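Hypothetical protein, similar to alpha-acetolactate decarboxylase (PDB 1XV2) probably catalyses the decarboxylation of alpha-acetolactate to acetoin, as a zinc-containing member of the alpha-acetolactate decarboxylase family. Local coordinates at residues A[156-161]-A[188-193]. Residues are numbered along the deposited sequence; the frame is centred on the assembly and turned at random.
Sequences GAIVGF and GHVLDF. With ZN (zinc ion), chain E.
Ile158 meets Val190 and Phe193 in a buried apolar contact that no hydrogen bond crosses. Gly188 begins the second segment in a backbone conformation where a beta-carbon would collide with the carbonyl oxygen of the residue before, so glycine suits the place. His189 turns to the metal, its CG anti to the backbone N (chi1 175°), and His189 ND1 binds the zinc ion at 2.3 Å. His176 and His178 from strand 174-181 and three waters complete the site, while NE2 is hydrogen-bonded to the C-terminal carboxylate of Glu237, a second-shell partner that should fix the ring's rotation. On the next residue the side chain points to the other strand: Val190 CG2 lies 4.4 Å from Ile158 CG1, a loose contact between beta-branched residues, a shape suited to strands. Strands 154-163 and 187-195 belong to one curled antiparallel sheet and both pair with 174-181, whose Ile177 and Phe179 touch both Ile158 and Val190. Leu191 and Asp192 both face His125 as a classic beta bulge, and the chain turns a corner at Leu191. Beyond it Phe193 points back toward the first segment, offering a flat face to Ile158. With the isoleucine extended (chi2 179°), Ile158 CD1 lies 3.9 Å from the centroid of the Phe193 ring, nearly on its normal, in a CH-pi contact; Val98 of helix 95-105 also touches this phenylalanine.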
ATOM      1  N   GLY A 156      31.828   0.640  -2.387  1.00 20.63           N
ATOM      2  CA  GLY A 156      30.738   1.217  -1.625  1.00 19.47           C
ATOM      3  C   GLY A 156      29.592   0.242  -1.459  1.00 19.28           C
ATOM      4  O   GLY A 156      29.763  -0.968  -1.613  1.00 18.51           O
ATOM      5  N   ALA A 157      28.413   0.769  -1.151  1.00 19.07           N
ATOM      6  CA  ALA A 157      27.250  -0.075  -0.955  1.00 16.44           C
ATOM      7  C   ALA A 157      26.003   0.495  -1.602  1.00 16.57           C
ATOM      8  O   ALA A 157      25.767   1.704  -1.579  1.00 15.94           O
ATOM      9  CB  ALA A 157      27.005  -0.281   0.538  1.00 16.18           C
ATOM     10  N   ILE A 158      25.215  -0.396  -2.192  1.00 14.73           N
ATOM     11  CA  ILE A 158      23.955  -0.027  -2.811  1.00 14.67           C
ATOM     12  C   ILE A 158      22.884  -0.575  -1.884  1.00 14.87           C
ATOM     13  O   ILE A 158      22.978  -1.716  -1.436  1.00 15.30           O
ATOM     14  CB  ILE A 158      23.743  -0.706  -4.184  1.00 14.54           C
ATOM     15  CG1 ILE A 158      24.698  -0.129  -5.231  1.00 15.00           C
ATOM     16  CG2 ILE A 158      22.291  -0.543  -4.614  1.00 14.25           C
ATOM     17  CD1 ILE A 158      24.546  -0.768  -6.602  1.00 17.27           C
ATOM     18  N   VAL A 159      21.878   0.234  -1.587  1.00 14.15           N
ATOM     19  CA  VAL A 159      20.779  -0.212  -0.743  1.00 14.00           C
ATOM     20  C   VAL A 159      19.507   0.221  -1.444  1.00 13.62           C
ATOM     21  O   VAL A 159      19.480   1.250  -2.123  1.00 13.37           O
ATOM     22  CB  VAL A 159      20.829   0.409   0.681  1.00 14.81           C
ATOM     23  CG1 VAL A 159      22.135   0.035   1.364  1.00 15.14           C
ATOM     24  CG2 VAL A 159      20.667   1.919   0.613  1.00 15.16           C
ATOM     25  N   GLY A 160      18.457  -0.573  -1.302  1.00 13.92           N
ATOM     26  CA  GLY A 160      17.208  -0.233  -1.944  1.00 14.85           C
ATOM     27  C   GLY A 160      16.113  -1.232  -1.668  1.00 13.73           C
ATOM     28  O   GLY A 160      16.248  -2.106  -0.809  1.00 15.80           O
ATOM     29  N   PHE A 161      15.025  -1.112  -2.417  1.00 13.41           N
ATOM     30  CA  PHE A 161      13.884  -1.989  -2.240  1.00 14.04           C
ATOM     31  C   PHE A 161      13.248  -2.368  -3.561  1.00 14.24           C
ATOM     32  O   PHE A 161      13.342  -1.638  -4.547  1.00 13.59           O
ATOM     33  CB  PHE A 161      12.827  -1.290  -1.387  1.00 14.06           C
ATOM     34  CG  PHE A 161      13.324  -0.858  -0.050  1.00 14.16           C
ATOM     35  CD1 PHE A 161      13.460  -1.776   0.986  1.00 15.53           C
ATOM     36  CD2 PHE A 161      13.672   0.471   0.175  1.00 13.89           C
ATOM     37  CE1 PHE A 161      13.938  -1.376   2.233  1.00 15.64           C
ATOM     38  CE2 PHE A 161      14.151   0.881   1.416  1.00 13.97           C
ATOM     39  CZ  PHE A 161      14.283  -0.045   2.448  1.00 14.14           C
ATOM     40  N   GLY A 188      24.229   8.701  -4.467  1.00 14.46           N
ATOM     41  CA  GLY A 188      23.006   9.185  -5.077  1.00 13.37           C
ATOM     42  C   GLY A 188      22.039   8.077  -5.455  1.00 13.03           C
ATOM     43  O   GLY A 188      22.146   6.948  -4.978  1.00 12.57           O
ATOM     44  N   HIS A 189      21.080   8.423  -6.306  1.00 13.79           N
ATOM     45  CA  HIS A 189      20.071   7.489  -6.797  1.00 13.36           C
ATOM     46  C   HIS A 189      20.708   6.762  -7.984  1.00 12.85           C
ATOM     47  O   HIS A 189      21.074   7.395  -8.972  1.00 12.57           O
ATOM     48  CB  HIS A 189      18.837   8.275  -7.253  1.00 12.32           C
ATOM     49  CG  HIS A 189      17.772   7.433  -7.884  1.00 12.27           C
ATOM     50  ND1 HIS A 189      16.766   6.835  -7.156  1.00 13.01           N
ATOM     51  CD2 HIS A 189      17.536   7.118  -9.179  1.00 13.61           C
ATOM     52  CE1 HIS A 189      15.953   6.193  -7.976  1.00 13.18           C
ATOM     53  NE2 HIS A 189      16.399   6.348  -9.210  1.00 13.71           N
ATOM     54  N   VAL A 190      20.845   5.442  -7.881  1.00 12.09           N
ATOM     55  CA  VAL A 190      21.474   4.649  -8.937  1.00 13.44           C
ATOM     56  C   VAL A 190      20.654   4.544 -10.222  1.00 14.72           C
ATOM     57  O   VAL A 190      19.486   4.151 -10.198  1.00 13.75           O
ATOM     58  CB  VAL A 190      21.785   3.216  -8.442  1.00 13.38           C
ATOM     59  CG1 VAL A 190      22.387   2.381  -9.578  1.00 14.38           C
ATOM     60  CG2 VAL A 190      22.752   3.277  -7.267  1.00 12.45           C
ATOM     61  N   LEU A 191      21.284   4.901 -11.340  1.00 15.22           N
ATOM     62  CA  LEU A 191      20.651   4.839 -12.656  1.00 14.08           C
ATOM     63  C   LEU A 191      21.212   3.644 -13.413  1.00 15.01           C
ATOM     64  O   LEU A 191      20.535   3.049 -14.247  1.00 14.75           O
ATOM     65  CB  LEU A 191      20.937   6.111 -13.459  1.00 14.45           C
ATOM     66  CG  LEU A 191      20.356   7.428 -12.945  1.00 15.60           C
ATOM     67  CD1 LEU A 191      20.767   8.562 -13.879  1.00 15.94           C
ATOM     68  CD2 LEU A 191      18.839   7.319 -12.866  1.00 15.14           C
ATOM     69  N   ASP A 192      22.459   3.302 -13.113  1.00 14.87           N
ATOM     70  CA  ASP A 192      23.116   2.180 -13.768  1.00 16.14           C
ATOM     71  C   ASP A 192      24.394   1.834 -13.011  1.00 16.65           C
ATOM     72  O   ASP A 192      24.945   2.675 -12.292  1.00 14.12           O
ATOM     73  CB  ASP A 192      23.430   2.552 -15.224  1.00 16.43           C
ATOM     74  CG  ASP A 192      24.020   1.401 -16.021  1.00 17.89           C
ATOM     75  OD1 ASP A 192      23.708   0.228 -15.727  1.00 16.70           O
ATOM     76  OD2 ASP A 192      24.789   1.677 -16.965  1.00 18.61           O
ATOM     77  N   PHE A 193      24.851   0.593 -13.160  1.00 16.00           N
ATOM     78  CA  PHE A 193      26.070   0.153 -12.497  1.00 16.84           C
ATOM     79  C   PHE A 193      26.555  -1.193 -13.021  1.00 18.24           C
ATOM     80  O   PHE A 193      25.817  -1.933 -13.677  1.00 16.91           O
ATOM     81  CB  PHE A 193      25.851   0.065 -10.979  1.00 14.16           C
ATOM     82  CG  PHE A 193      24.951  -1.060 -10.558  1.00 14.79           C
ATOM     83  CD1 PHE A 193      25.483  -2.276 -10.138  1.00 14.50           C
ATOM     84  CD2 PHE A 193      23.569  -0.913 -10.598  1.00 13.49           C
ATOM     85  CE1 PHE A 193      24.649  -3.328  -9.763  1.00 14.24           C
ATOM     86  CE2 PHE A 193      22.727  -1.960 -10.226  1.00 13.93           C
ATOM     87  CZ  PHE A 193      23.267  -3.170  -9.808  1.00 12.90           C
TER
HETATM   88 ZN    ZN E 801      15.645   7.605  -5.291  1.00 17.49          ZN
HETATM   89  O   HOH W   1      15.790   9.996  -5.689  1.00 14.63           O
HETATM   90  O   HOH W   2      13.606   8.741  -6.207  1.00 18.22           O
HETATM   91  O   HOH W   3      14.250   9.153  -3.951  1.00 12.83           O